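NADH kinase POS5 (Saccharomyces cerevisiae, PDB 3AFO) phosphorylates NADH and, with a twofold lower preference, NAD(+) in mitochondria at the expense of ATP, making it a key source of the cellular reductant NADPH. Local coordinates at residues Q87-P92 / R99-Y104. Residues are numbered along the deposited sequence; the frame is centred on the assembly and turned at random. Where two conformers were deposited one is given.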
ATOM      1  N   GLN A  87      12.765 -39.911 -30.739  0.50 31.89           N
ATOM      2  CA  GLN A  87      12.453 -39.803 -32.176  0.50 31.81           C
ATOM      3  C   GLN A  87      12.932 -38.496 -32.821  0.50 31.46           C
ATOM      4  O   GLN A  87      12.958 -38.397 -34.048  0.50 31.47           O
ATOM      5  CB  GLN A  87      10.958 -40.016 -32.476  0.50 32.14           C
ATOM      6  CG  GLN A  87      10.436 -41.420 -32.191  0.50 32.86           C
ATOM      7  CD  GLN A  87       9.602 -42.016 -33.329  0.50 34.36           C
ATOM      8  OE1 GLN A  87       8.872 -41.308 -34.028  0.50 34.02           O
ATOM      9  NE2 GLN A  87       9.712 -43.335 -33.512  0.50 33.57           N
ATOM     10  N   ASP A  88      13.309 -37.503 -32.009  1.00 31.10           N
ATOM     11  CA  ASP A  88      13.702 -36.180 -32.548  1.00 30.52           C
ATOM     12  C   ASP A  88      15.130 -36.076 -33.095  1.00 29.87           C
ATOM     13  O   ASP A  88      15.459 -35.107 -33.792  1.00 28.99           O
ATOM     14  CB  ASP A  88      13.495 -35.052 -31.517  1.00 30.68           C
ATOM     15  CG  ASP A  88      12.051 -34.878 -31.094  1.00 31.77           C
ATOM     16  OD1 ASP A  88      11.160 -35.570 -31.643  1.00 32.06           O
ATOM     17  OD2 ASP A  88      11.812 -34.051 -30.178  1.00 31.93           O
ATOM     18  N   PHE A  89      15.987 -37.034 -32.748  1.00 29.10           N
ATOM     19  CA  PHE A  89      17.355 -37.027 -33.262  1.00 29.06           C
ATOM     20  C   PHE A  89      17.363 -37.746 -34.602  1.00 29.47           C
ATOM     21  O   PHE A  89      16.961 -38.908 -34.696  1.00 29.76           O
ATOM     22  CB  PHE A  89      18.320 -37.683 -32.279  1.00 28.73           C
ATOM     23  CG  PHE A  89      18.474 -36.928 -30.987  1.00 27.75           C
ATOM     24  CD1 PHE A  89      19.553 -36.064 -30.798  1.00 26.94           C
ATOM     25  CD2 PHE A  89      17.536 -37.070 -29.964  1.00 26.29           C
ATOM     26  CE1 PHE A  89      19.700 -35.363 -29.600  1.00 26.45           C
ATOM     27  CE2 PHE A  89      17.677 -36.370 -28.758  1.00 24.70           C
ATOM     28  CZ  PHE A  89      18.761 -35.521 -28.582  1.00 25.57           C
ATOM     29  N   LYS A  90      17.812 -37.039 -35.627  1.00 29.79           N
ATOM     30  CA  LYS A  90      17.675 -37.487 -37.006  1.00 30.55           C
ATOM     31  C   LYS A  90      18.979 -37.958 -37.630  1.00 31.08           C
ATOM     32  O   LYS A  90      19.045 -38.206 -38.838  1.00 31.32           O
ATOM     33  CB  LYS A  90      17.059 -36.364 -37.844  1.00 30.60           C
ATOM     34  CG  LYS A  90      15.664 -35.941 -37.384  1.00 31.22           C
ATOM     35  CD  LYS A  90      14.637 -37.049 -37.601  1.00 31.46           C
ATOM     36  CE  LYS A  90      13.263 -36.619 -37.118  1.00 32.80           C
ATOM     37  NZ  LYS A  90      12.259 -37.664 -37.457  1.00 34.10           N
ATOM     38  N   SER A  91      20.017 -38.071 -36.801  1.00 31.52           N
ATOM     39  CA  SER A  91      21.322 -38.565 -37.227  1.00 31.97           C
ATOM     40  C   SER A  91      22.112 -39.037 -36.006  1.00 32.16           C
ATOM     41  O   SER A  91      21.864 -38.571 -34.897  1.00 31.75           O
ATOM     42  CB  SER A  91      22.103 -37.472 -37.971  1.00 31.74           C
ATOM     43  OG  SER A  91      22.193 -36.300 -37.186  1.00 32.74           O
ATOM     44  N   PRO A  92      23.058 -39.972 -36.204  1.00 32.65           N
ATOM     45  CA  PRO A  92      23.912 -40.389 -35.095  1.00 33.38           C
ATOM     46  C   PRO A  92      25.107 -39.441 -34.999  1.00 34.15           C
ATOM     47  O   PRO A  92      25.195 -38.498 -35.781  1.00 33.95           O
ATOM     48  CB  PRO A  92      24.375 -41.771 -35.540  1.00 33.09           C
ATOM     49  CG  PRO A  92      24.548 -41.606 -37.015  1.00 32.73           C
ATOM     50  CD  PRO A  92      23.425 -40.669 -37.454  1.00 32.69           C
ATOM     51  N   ARG A  99      27.560 -45.035 -33.298  1.00 38.22           N
ATOM     52  CA  ARG A  99      27.664 -44.047 -32.224  1.00 36.99           C
ATOM     53  C   ARG A  99      26.355 -43.265 -32.089  1.00 35.42           C
ATOM     54  O   ARG A  99      26.286 -42.103 -32.496  1.00 34.72           O
ATOM     55  CB  ARG A  99      28.841 -43.096 -32.479  1.00 37.29           C
ATOM     56  CG  ARG A  99      30.215 -43.763 -32.373  1.00 39.11           C
ATOM     57  CD  ARG A  99      31.307 -42.835 -32.850  1.00 42.09           C
ATOM     58  NE  ARG A  99      31.407 -41.638 -32.019  1.00 44.21           N
ATOM     59  CZ  ARG A  99      31.952 -40.496 -32.421  1.00 46.19           C
ATOM     60  NH1 ARG A  99      32.443 -40.391 -33.647  1.00 47.87           N
ATOM     61  NH2 ARG A  99      32.004 -39.456 -31.599  1.00 47.29           N
ATOM     62  N   PRO A 100      25.312 -43.902 -31.522  1.00 34.15           N
ATOM     63  CA  PRO A 100      24.048 -43.197 -31.315  1.00 33.44           C
ATOM     64  C   PRO A 100      24.152 -42.150 -30.198  1.00 32.68           C
ATOM     65  O   PRO A 100      25.050 -42.230 -29.345  1.00 32.00           O
ATOM     66  CB  PRO A 100      23.084 -44.314 -30.900  1.00 33.24           C
ATOM     67  CG  PRO A 100      23.946 -45.352 -30.286  1.00 34.14           C
ATOM     68  CD  PRO A 100      25.255 -45.292 -31.029  1.00 34.40           C
ATOM     69  N   HIS A 101      23.253 -41.165 -30.224  1.00 31.39           N
ATOM     70  CA  HIS A 101      23.110 -40.243 -29.107  1.00 30.32           C
ATOM     71  C   HIS A 101      22.710 -41.056 -27.891  1.00 29.76           C
ATOM     72  O   HIS A 101      21.757 -41.822 -27.943  1.00 29.99           O
ATOM     73  CB  HIS A 101      22.039 -39.192 -29.417  1.00 30.06           C
ATOM     74  CG  HIS A 101      22.422 -38.258 -30.520  1.00 29.18           C
ATOM     75  ND1 HIS A 101      23.172 -37.124 -30.303  1.00 28.68           N
ATOM     76  CD2 HIS A 101      22.176 -38.300 -31.851  1.00 27.47           C
ATOM     77  CE1 HIS A 101      23.368 -36.502 -31.454  1.00 28.13           C
ATOM     78  NE2 HIS A 101      22.778 -37.200 -32.408  1.00 27.38           N
ATOM     79  N   ILE A 102      23.447 -40.900 -26.800  1.00 29.16           N
ATOM     80  CA  ILE A 102      23.107 -41.599 -25.568  1.00 28.59           C
ATOM     81  C   ILE A 102      22.430 -40.639 -24.590  1.00 28.21           C
ATOM     82  O   ILE A 102      22.928 -39.552 -24.342  1.00 28.51           O
ATOM     83  CB  ILE A 102      24.343 -42.258 -24.907  1.00 28.64           C
ATOM     84  CG1 ILE A 102      25.021 -43.227 -25.889  1.00 29.28           C
ATOM     85  CG2 ILE A 102      23.926 -42.980 -23.628  1.00 27.69           C
ATOM     86  CD1 ILE A 102      26.419 -43.669 -25.471  1.00 30.78           C
ATOM     87  N   LEU A 103      21.280 -41.053 -24.076  1.00 27.68           N
ATOM     88  CA  LEU A 103      20.543 -40.309 -23.072  1.00 27.66           C
ATOM     89  C   LEU A 103      20.470 -41.178 -21.837  1.00 27.81           C
ATOM     90  O   LEU A 103      19.906 -42.269 -21.881  1.00 27.83           O
ATOM     91  CB  LEU A 103      19.116 -40.016 -23.553  1.00 27.39           C
ATOM     92  CG  LEU A 103      18.956 -39.237 -24.867  1.00 26.34           C
ATOM     93  CD1 LEU A 103      17.473 -39.053 -25.174  1.00 26.86           C
ATOM     94  CD2 LEU A 103      19.686 -37.888 -24.820  1.00 24.81           C
ATOM     95  N   TYR A 104      21.034 -40.694 -20.737  1.00 27.96           N
ATOM     96  CA  TYR A 104      20.939 -41.408 -19.463  1.00 28.17           C
ATOM     97  C   TYR A 104      19.708 -40.967 -18.686  1.00 28.81           C
ATOM     98  O   TYR A 104      19.384 -39.775 -18.640  1.00 28.50           O
ATOM     99  CB  TYR A 104      22.208 -41.210 -18.643  1.00 27.90           C
ATOM    100  CG  TYR A 104      23.435 -41.724 -19.356  1.00 27.93           C
ATOM    101  CD1 TYR A 104      23.840 -43.054 -19.214  1.00 28.04           C
ATOM    102  CD2 TYR A 104      24.181 -40.891 -20.176  1.00 27.07           C
ATOM    103  CE1 TYR A 104      24.953 -43.538 -19.881  1.00 27.60           C
ATOM    104  CE2 TYR A 104      25.292 -41.361 -20.845  1.00 27.10           C
ATOM    105  CZ  TYR A 104      25.670 -42.688 -20.690  1.00 28.08           C
ATOM    106  OH  TYR A 104      26.778 -43.140 -21.358  1.00 29.45           O
TER
HETATM  107  O   HOH W   1      23.355 -35.653 -34.525  1.00 30.53           O
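The imidazole of His-101 lies against the phenyl ring of Phe-89. Phe-89 CD1 sits over the centre of one His-101 face, 3.5 Å above its plane. The two rings meet obliquely, their planes at 37° and their centroids 4.6 Å apart. On the Phe-89 ring, His-101 CB rests above one face, displaced toward the rim. Two oxygens lie in the imidazole plane at its edge. A water is hydrogen-bonded to His-101 NE2 at 2.7 Å and also to Ser-91 OG at 3.0 Å, bridging the segments. The carbonyl oxygen of Ser-91 lies 3.0 Å from the same NE2. Both His-101 and Phe-89 hold CG beside the backbone N (chi1 -67° and -66°), which turns each ring into the space between the segments. Further along the strand, Leu-103 CD1 makes a looser apolar contact with Phe-89 CE2 at 4.5 Å. At the other end, Pro-92 CB rests on the backbone O of Arg-99 at 3.6 Å. The contact thus joins the loop after helix 79-86 to strand 101-105 in the N-terminal domain. Helix 53-69 lies against it: Val-60, Ile-63 and Thr-64 touch Phe-89, and ND1 of His-67 is hydrogen-bonded to ND1 of His-101. With an alanine here in place of His-101, Phe-89 would probably lose the ring beside it, and His-67 and the bridging water would each lose a partner. The buried imidazole is thus apolar in its face contact with Phe-89 and polar at its nitrogens, which bond to water and to a second histidine. With polar partners at both nitrogens, the ring is probably restrained from flipping.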